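Local coordinates for protein translation elongation factor 1A (PDB 3WND) that binds cysteinyl-tRNA(Cys) in its GTP-bound form and probably works as a translation elongation factor of the SelB/EF-Tu type, at residues 34-38 with 66-71; 22-28 with 84-90. One frame throughout, in Å; residues are numbered along the deposited sequence.

From the N terminus, strand 21-28 runs through the middle of the nucleotide-binding domain and leads by the P-loop into helix 34-39. The chain then forms three strands, and contact 1 closes this excursion by bringing the loop after strand 61-66 back to the start of the helix. Helix 74-83 follows, and strand 86-91 returns beside strand 21-28 in contact 2. The 34-71 loop therefore lies wholly within the 22-90 loop. The two contacts also meet directly: Ala-67 of contact 1 probably hydrogen-bonds through its backbone N to the carbonyl O of Ile-26. Together they tie the P-loop and the loop after strand 61-66 to the sheet core.

Contact 1. Residues 34-38 with 66-71; sequences RTSLA and DAHSYP
Thr-35 and Asp-66 meet through a short hydrogen bond, with the Thr-35 hydroxyl OG1 donating to Asp-66 OD2 at 2.6 Å. The hydroxyl reaches the syn side of that oxygen, slightly out of the carboxylate plane (16°). Asp-66 presents the oxygen because its CG stands anti to the backbone N (chi1 174°), which carries the carboxylate up to the first turn of helix 34-39. The methyl of Ala-38 packs on the CB methylene of Asp-66 at 3.8 Å, and Tyr-53 of strand 51-55 touches Thr-35, Ala-38 and Asp-66.

Arg-34 extends past this pair toward the backbone of the turn at residues 67-70. It was modelled in two conformers; in the one described here a bend at chi3 (-90°) turns the guanidinium edge-on to the Tyr-70 carbonyl. NH1 donates to Tyr-70 O at 2.6 Å, while NH2 adds a weak bond to the same oxygen at 3.1 Å. Ala-67 O also lies near that edge, close to NH1 but at too poor an angle for a hydrogen bond; it accepts instead from Tyr-70 N, in a type I turn. Pro-71, joined by a cis peptide, lays its CB over the Tyr-70 ring, whose OH bonds to Glu-102.

Arg-34 stands where the P-loop usually has lysine, and residues 66-69 occupy the place of the DxxG motif of translational GTPases, with Ser-69 in the glycine position. Arg-34 and Thr-35 contact GDP in a bound structure, whereas this chain carries none. In relatives the equivalent hydroxyl binds the nucleotide's magnesium and the aspartate usually reaches it through water, so their direct bond here is consistent with an empty site.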
ATOM      1  N   ARG A  34      10.205   7.962  10.812  0.56 14.42           N
ATOM      2  CA  ARG A  34       9.338   6.834  10.316  0.56 13.50           C
ATOM      3  C   ARG A  34       9.792   5.500  10.894  0.56 14.51           C
ATOM      4  O   ARG A  34       8.992   4.784  11.464  0.56 14.86           O
ATOM      5  CB  ARG A  34       9.527   6.686   8.829  0.56 16.92           C
ATOM      6  CG  ARG A  34       8.933   7.749   7.967  0.56 19.09           C
ATOM      7  CD  ARG A  34       9.100   7.242   6.538  0.56 24.61           C
ATOM      8  NE  ARG A  34      10.369   7.721   6.089  0.56 25.87           N
ATOM      9  CZ  ARG A  34      11.065   7.318   5.037  0.56 22.38           C
ATOM     10  NH1 ARG A  34      10.682   6.308   4.227  0.56 19.94           N
ATOM     11  NH2 ARG A  34      12.198   7.940   4.776  0.56 30.67           N
ATOM     12  N   THR A  35      11.058   5.132  10.684  1.00 16.21           N
ATOM     13  CA  THR A  35      11.507   3.828  11.180  1.00 13.66           C
ATOM     14  C   THR A  35      11.466   3.736  12.684  1.00 16.06           C
ATOM     15  O   THR A  35      10.983   2.724  13.200  1.00 15.61           O
ATOM     16  CB  THR A  35      12.942   3.532  10.659  1.00 16.90           C
ATOM     17  OG1 THR A  35      12.885   3.454   9.228  1.00 20.34           O
ATOM     18  CG2 THR A  35      13.453   2.224  11.273  1.00 16.45           C
ATOM     19  N   SER A  36      11.780   4.842  13.418  1.00 13.97           N
ATOM     20  CA  SER A  36      11.705   4.732  14.849  1.00 16.73           C
ATOM     21  C   SER A  36      10.298   4.572  15.306  1.00 16.26           C
ATOM     22  O   SER A  36      10.041   3.887  16.279  1.00 17.96           O
ATOM     23  CB  SER A  36      12.289   6.028  15.446  1.00 19.12           C
ATOM     24  OG  SER A  36      13.674   6.026  15.173  1.00 28.34           O
ATOM     25  N   LEU A  37       9.362   5.177  14.566  1.00 14.24           N
ATOM     26  CA  LEU A  37       7.942   5.040  15.015  1.00 13.40           C
ATOM     27  C   LEU A  37       7.492   3.556  14.774  1.00 13.73           C
ATOM     28  O   LEU A  37       6.870   2.940  15.677  1.00 13.49           O
ATOM     29  CB  LEU A  37       7.063   6.035  14.232  1.00 13.05           C
ATOM     30  CG  LEU A  37       5.523   5.937  14.518  1.00 13.34           C
ATOM     31  CD1 LEU A  37       5.239   6.100  15.968  1.00 16.55           C
ATOM     32  CD2 LEU A  37       4.736   6.893  13.589  1.00 13.91           C
ATOM     33  N   ALA A  38       7.700   3.097  13.525  1.00 14.89           N
ATOM     34  CA  ALA A  38       7.297   1.729  13.128  1.00 13.05           C
ATOM     35  C   ALA A  38       7.931   0.749  14.189  1.00 15.03           C
ATOM     36  O   ALA A  38       7.262  -0.153  14.722  1.00 15.91           O
ATOM     37  CB  ALA A  38       7.797   1.382  11.697  1.00 14.46           C
ATOM     38  N   ASP A  66       6.958  -0.356   7.305  1.00 19.06           N
ATOM     39  CA  ASP A  66       7.847   0.782   7.116  1.00 18.18           C
ATOM     40  C   ASP A  66       8.372   0.767   5.706  1.00 17.19           C
ATOM     41  O   ASP A  66       9.066  -0.228   5.288  1.00 18.17           O
ATOM     42  CB  ASP A  66       8.999   0.674   8.131  1.00 17.18           C
ATOM     43  CG  ASP A  66      10.132   1.773   7.937  1.00 20.95           C
ATOM     44  OD1 ASP A  66       9.979   2.765   7.203  1.00 20.51           O
ATOM     45  OD2 ASP A  66      11.180   1.602   8.613  1.00 19.68           O
ATOM     46  N   ALA A  67       7.984   1.805   4.922  1.00 16.80           N
ATOM     47  CA  ALA A  67       8.530   1.885   3.529  1.00 15.97           C
ATOM     48  C   ALA A  67       9.958   2.469   3.523  1.00 18.41           C
ATOM     49  O   ALA A  67      10.220   3.633   3.075  1.00 21.12           O
ATOM     50  CB  ALA A  67       7.579   2.792   2.678  1.00 19.71           C
ATOM     51  N   HIS A  68      10.892   1.710   4.091  1.00 19.95           N
ATOM     52  CA  HIS A  68      12.209   2.295   4.387  1.00 21.23           C
ATOM     53  C   HIS A  68      13.066   2.605   3.219  1.00 21.49           C
ATOM     54  O   HIS A  68      14.060   3.313   3.401  1.00 24.03           O
ATOM     55  CB  HIS A  68      12.972   1.443   5.444  1.00 22.45           C
ATOM     56  CG  HIS A  68      13.400   0.092   4.911  1.00 22.20           C
ATOM     57  ND1 HIS A  68      12.717  -1.098   5.180  1.00 30.92           N
ATOM     58  CD2 HIS A  68      14.324  -0.212   3.955  1.00 22.37           C
ATOM     59  CE1 HIS A  68      13.285  -2.087   4.523  1.00 23.87           C
ATOM     60  NE2 HIS A  68      14.290  -1.584   3.785  1.00 31.04           N
ATOM     61  N   SER A  69      12.717   2.074   2.026  1.00 19.13           N
ATOM     62  CA  SER A  69      13.454   2.338   0.800  1.00 18.84           C
ATOM     63  C   SER A  69      12.895   3.491  -0.013  1.00 17.89           C
ATOM     64  O   SER A  69      13.378   3.774  -1.047  1.00 22.72           O
ATOM     65  CB  SER A  69      13.704   1.071  -0.104  1.00 20.45           C
ATOM     66  OG  SER A  69      14.206   0.054   0.685  1.00 26.76           O
ATOM     67  N   TYR A  70      11.895   4.169   0.526  1.00 18.75           N
ATOM     68  CA  TYR A  70      11.421   5.452  -0.038  1.00 18.51           C
ATOM     69  C   TYR A  70      12.108   6.520   0.827  1.00 20.89           C
ATOM     70  O   TYR A  70      12.114   6.389   2.068  1.00 24.84           O
ATOM     71  CB  TYR A  70       9.875   5.477   0.081  1.00 17.41           C
ATOM     72  CG  TYR A  70       9.342   6.809  -0.340  1.00 18.44           C
ATOM     73  CD1 TYR A  70       9.134   7.099  -1.725  1.00 15.47           C
ATOM     74  CD2 TYR A  70       9.240   7.843   0.603  1.00 16.28           C
ATOM     75  CE1 TYR A  70       8.759   8.366  -2.121  1.00 16.10           C
ATOM     76  CE2 TYR A  70       8.880   9.154   0.191  1.00 16.74           C
ATOM     77  CZ  TYR A  70       8.603   9.387  -1.139  1.00 13.20           C
ATOM     78  OH  TYR A  70       8.264  10.625  -1.569  1.00 13.73           O
ATOM     79  N   PRO A  71      12.599   7.625   0.213  1.00 19.33           N
ATOM     80  CA  PRO A  71      12.288   8.064  -1.137  1.00 19.86           C
ATOM     81  C   PRO A  71      13.186   7.549  -2.265  1.00 23.13           C
ATOM     82  O   PRO A  71      12.989   7.913  -3.420  1.00 22.81           O
ATOM     83  CB  PRO A  71      12.384   9.580  -1.008  1.00 24.86           C
ATOM     84  CG  PRO A  71      13.403   9.815  -0.029  1.00 28.12           C
ATOM     85  CD  PRO A  71      13.154   8.757   0.998  1.00 24.93           C
TER

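Contact 2. Residues 22-28 with 84-90; sequences ANVAIIG and SDIAVLC
Val-24 spreads its two methyls over Ile-86 and Val-88 of the neighbouring strand. CG1, anti to the backbone N (chi1 180°), meets Val-88 CG2 at 3.7 Å, while CG2 touches both CB and CD1 of Ile-86, the first at 4.0 Å. An alanine here removes both branches and would probably leave a gap beside Ile-86 and Val-88, with Ile-86 CD1 and Val-88 CG2 freer to turn. Farther along the same face, Ile-26 lies beside Val-88, its CD1 against Val-88 CB in one of two modelled conformers. On the opposite face Ile-27 CG1 packs against Leu-89 CD1 at 4.0 Å.

The backbones beneath form a regular parallel pair: Ala-25 N bonds to Ile-86 O, Val-88 N to Ala-25 O at 2.8 Å and almost straight (177°), Ile-27 N to Val-88 O, and Cys-90 N to Ile-27 O at 2.7 Å. At the start of the pairing Asn-23 O takes two donors, Asp-85 N and Ile-86 N. These are two inner strands of the Rossmann-like G domain. Strand 61-66 flanks strand 21-28 on its other edge, so helix 74-83 makes the right-handed crossover that carries the chain past it to strand 86-91.

Helix 98-109 covers Ile-27 and Leu-89 through Leu-107, Cys-103 and Ile-104. The Val-24 face is backed by Phe-64, and helix 167-187 lies over Ile-86 through Val-177 and Ile-181. Two waters bridge Asn-23 N and ND2 to Asp-85 OD2, which also bonds to Asn-185; ND2 reaches Gly-252 O in the adjoining beta domain, while Ser-84 OG bonds to Ala-80 O of helix 74-83.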
ATOM      1  N   ALA A  22      -5.436  -4.729  11.593  1.00 21.08           N
ATOM      2  CA  ALA A  22      -5.205  -3.472  10.843  1.00 23.77           C
ATOM      3  C   ALA A  22      -3.848  -3.553  10.187  1.00 19.41           C
ATOM      4  O   ALA A  22      -2.859  -3.957  10.835  1.00 22.16           O
ATOM      5  CB  ALA A  22      -5.256  -2.267  11.748  1.00 29.85           C
ATOM      6  N   ASN A  23      -3.794  -3.210   8.887  1.00 14.24           N
ATOM      7  CA  ASN A  23      -2.497  -3.177   8.197  1.00 13.22           C
ATOM      8  C   ASN A  23      -2.229  -1.721   7.909  1.00 16.22           C
ATOM      9  O   ASN A  23      -3.036  -1.016   7.250  1.00 14.06           O
ATOM     10  CB  ASN A  23      -2.591  -3.978   6.915  1.00 15.49           C
ATOM     11  CG  ASN A  23      -2.866  -5.428   7.190  1.00 18.18           C
ATOM     12  OD1 ASN A  23      -2.238  -6.031   8.089  1.00 21.82           O
ATOM     13  ND2 ASN A  23      -3.879  -5.977   6.525  1.00 23.27           N
ATOM     14  N   VAL A  24      -1.112  -1.248   8.471  1.00 13.46           N
ATOM     15  CA  VAL A  24      -0.805   0.207   8.520  1.00 14.92           C
ATOM     16  C   VAL A  24       0.525   0.462   7.821  1.00 13.88           C
ATOM     17  O   VAL A  24       1.510  -0.261   8.015  1.00 18.69           O
ATOM     18  CB  VAL A  24      -0.769   0.657  10.034  1.00 16.08           C
ATOM     19  CG1 VAL A  24      -0.449   2.159  10.108  1.00 17.83           C
ATOM     20  CG2 VAL A  24      -2.081   0.318  10.765  1.00 16.28           C
ATOM     21  N   ALA A  25       0.537   1.404   6.906  1.00 12.69           N
ATOM     22  CA  ALA A  25       1.767   1.872   6.258  1.00 11.77           C
ATOM     23  C   ALA A  25       2.311   3.067   6.954  1.00 14.89           C
ATOM     24  O   ALA A  25       1.599   4.026   7.217  1.00 14.12           O
ATOM     25  CB  ALA A  25       1.442   2.280   4.839  1.00 16.36           C
ATOM     26  N   ILE A  26       3.575   2.996   7.329  0.62 14.09           N
ATOM     27  CA  ILE A  26       4.237   4.189   7.968  0.62 13.87           C
ATOM     28  C   ILE A  26       5.177   4.735   6.904  0.62 15.76           C
ATOM     29  O   ILE A  26       6.114   4.034   6.431  0.62 17.59           O
ATOM     30  CB  ILE A  26       5.053   3.852   9.281  0.62 14.37           C
ATOM     31  CG1 ILE A  26       4.248   3.015  10.315  0.62 16.23           C
ATOM     32  CG2 ILE A  26       5.647   5.151   9.851  0.62 17.65           C
ATOM     33  CD1 ILE A  26       2.965   3.595  10.837  0.62 17.68           C
ATOM     34  N   ILE A  27       4.893   5.977   6.492  1.00 12.77           N
ATOM     35  CA  ILE A  27       5.574   6.552   5.371  1.00 11.89           C
ATOM     36  C   ILE A  27       6.015   7.982   5.667  1.00 13.57           C
ATOM     37  O   ILE A  27       5.526   8.661   6.630  1.00 14.32           O
ATOM     38  CB  ILE A  27       4.663   6.533   4.088  1.00 15.12           C
ATOM     39  CG1 ILE A  27       3.449   7.470   4.262  1.00 16.06           C
ATOM     40  CG2 ILE A  27       4.240   5.059   3.705  1.00 14.61           C
ATOM     41  CD1 ILE A  27       2.731   7.768   2.913  1.00 14.59           C
ATOM     42  N   GLY A  28       6.847   8.487   4.804  1.00 16.49           N
ATOM     43  CA  GLY A  28       7.184   9.900   4.753  1.00 18.37           C
ATOM     44  C   GLY A  28       8.602  10.176   4.362  1.00 22.39           C
ATOM     45  O   GLY A  28       9.349   9.240   3.954  1.00 22.87           O
ATOM     46  N   SER A  84      -1.672  -2.032   2.623  1.00 15.32           N
ATOM     47  CA  SER A  84      -2.189  -1.470   3.844  1.00 15.52           C
ATOM     48  C   SER A  84      -3.554  -0.851   3.677  1.00 14.95           C
ATOM     49  O   SER A  84      -3.983  -0.498   2.548  1.00 18.74           O
ATOM     50  CB  SER A  84      -1.189  -0.427   4.376  1.00 16.66           C
ATOM     51  OG  SER A  84       0.057  -1.046   4.644  1.00 17.59           O
ATOM     52  N   ASP A  85      -4.256  -0.643   4.801  1.00 13.36           N
ATOM     53  CA  ASP A  85      -5.533   0.067   4.734  1.00 13.72           C
ATOM     54  C   ASP A  85      -5.495   1.425   5.397  1.00 12.70           C
ATOM     55  O   ASP A  85      -6.434   2.201   5.193  1.00 14.28           O
ATOM     56  CB  ASP A  85      -6.668  -0.783   5.383  1.00 16.04           C
ATOM     57  CG  ASP A  85      -7.030  -2.002   4.485  1.00 23.35           C
ATOM     58  OD1 ASP A  85      -7.200  -1.858   3.242  1.00 27.74           O
ATOM     59  OD2 ASP A  85      -7.131  -3.054   5.041  1.00 25.12           O
ATOM     60  N   ILE A  86      -4.452   1.675   6.206  1.00 13.10           N
ATOM     61  CA  ILE A  86      -4.345   2.948   6.939  1.00 13.22           C
ATOM     62  C   ILE A  86      -2.946   3.473   6.652  1.00 13.13           C
ATOM     63  O   ILE A  86      -2.013   2.677   6.678  1.00 14.83           O
ATOM     64  CB  ILE A  86      -4.397   2.691   8.470  1.00 14.92           C
ATOM     65  CG1 ILE A  86      -5.775   2.105   8.861  1.00 16.39           C
ATOM     66  CG2 ILE A  86      -4.178   4.016   9.228  1.00 16.22           C
ATOM     67  CD1 ILE A  86      -5.887   1.619  10.323  1.00 18.25           C
ATOM     68  N   ALA A  87      -2.848   4.797   6.396  1.00 11.19           N
ATOM     69  CA  ALA A  87      -1.515   5.404   6.134  1.00 12.34           C
ATOM     70  C   ALA A  87      -1.203   6.329   7.257  1.00 12.36           C
ATOM     71  O   ALA A  87      -2.052   7.128   7.624  1.00 13.59           O
ATOM     72  CB  ALA A  87      -1.462   6.179   4.786  1.00 14.57           C
ATOM     73  N   VAL A  88      -0.002   6.210   7.808  1.00 11.28           N
ATOM     74  CA  VAL A  88       0.468   7.225   8.779  1.00 11.08           C
ATOM     75  C   VAL A  88       1.618   7.970   8.099  1.00 12.23           C
ATOM     76  O   VAL A  88       2.660   7.361   7.771  1.00 12.24           O
ATOM     77  CB  VAL A  88       1.021   6.555  10.038  1.00 10.17           C
ATOM     78  CG1 VAL A  88       1.674   7.643  10.954  1.00 13.44           C
ATOM     79  CG2 VAL A  88      -0.151   5.842  10.744  1.00 14.30           C
ATOM     80  N   LEU A  89       1.364   9.250   7.770  1.00 12.08           N
ATOM     81  CA  LEU A  89       2.346  10.100   7.048  1.00  9.88           C
ATOM     82  C   LEU A  89       3.126  10.862   8.087  1.00 12.14           C
ATOM     83  O   LEU A  89       2.511  11.635   8.863  1.00 12.29           O
ATOM     84  CB  LEU A  89       1.642  11.006   6.041  1.00 11.15           C
ATOM     85  CG  LEU A  89       2.499  12.094   5.449  1.00  9.60           C
ATOM     86  CD1 LEU A  89       3.695  11.448   4.639  1.00 11.51           C
ATOM     87  CD2 LEU A  89       1.612  12.988   4.566  1.00 12.40           C
ATOM     88  N   CYS A  90       4.403  10.593   8.149  1.00 10.78           N
ATOM     89  CA  CYS A  90       5.255  11.218   9.212  1.00 11.76           C
ATOM     90  C   CYS A  90       5.853  12.509   8.643  1.00 11.04           C
ATOM     91  O   CYS A  90       6.483  12.502   7.635  1.00 13.44           O
ATOM     92  CB  CYS A  90       6.391  10.241   9.545  1.00 11.67           C
ATOM     93  SG  CYS A  90       5.804   8.769  10.344  1.00 14.04           S
TER
HETATM   94  O   HOH W   1      -6.599  -2.886   8.009  1.00 27.82           O
HETATM   95  O   HOH W   2      -4.821  -4.660   4.239  1.00 32.26           O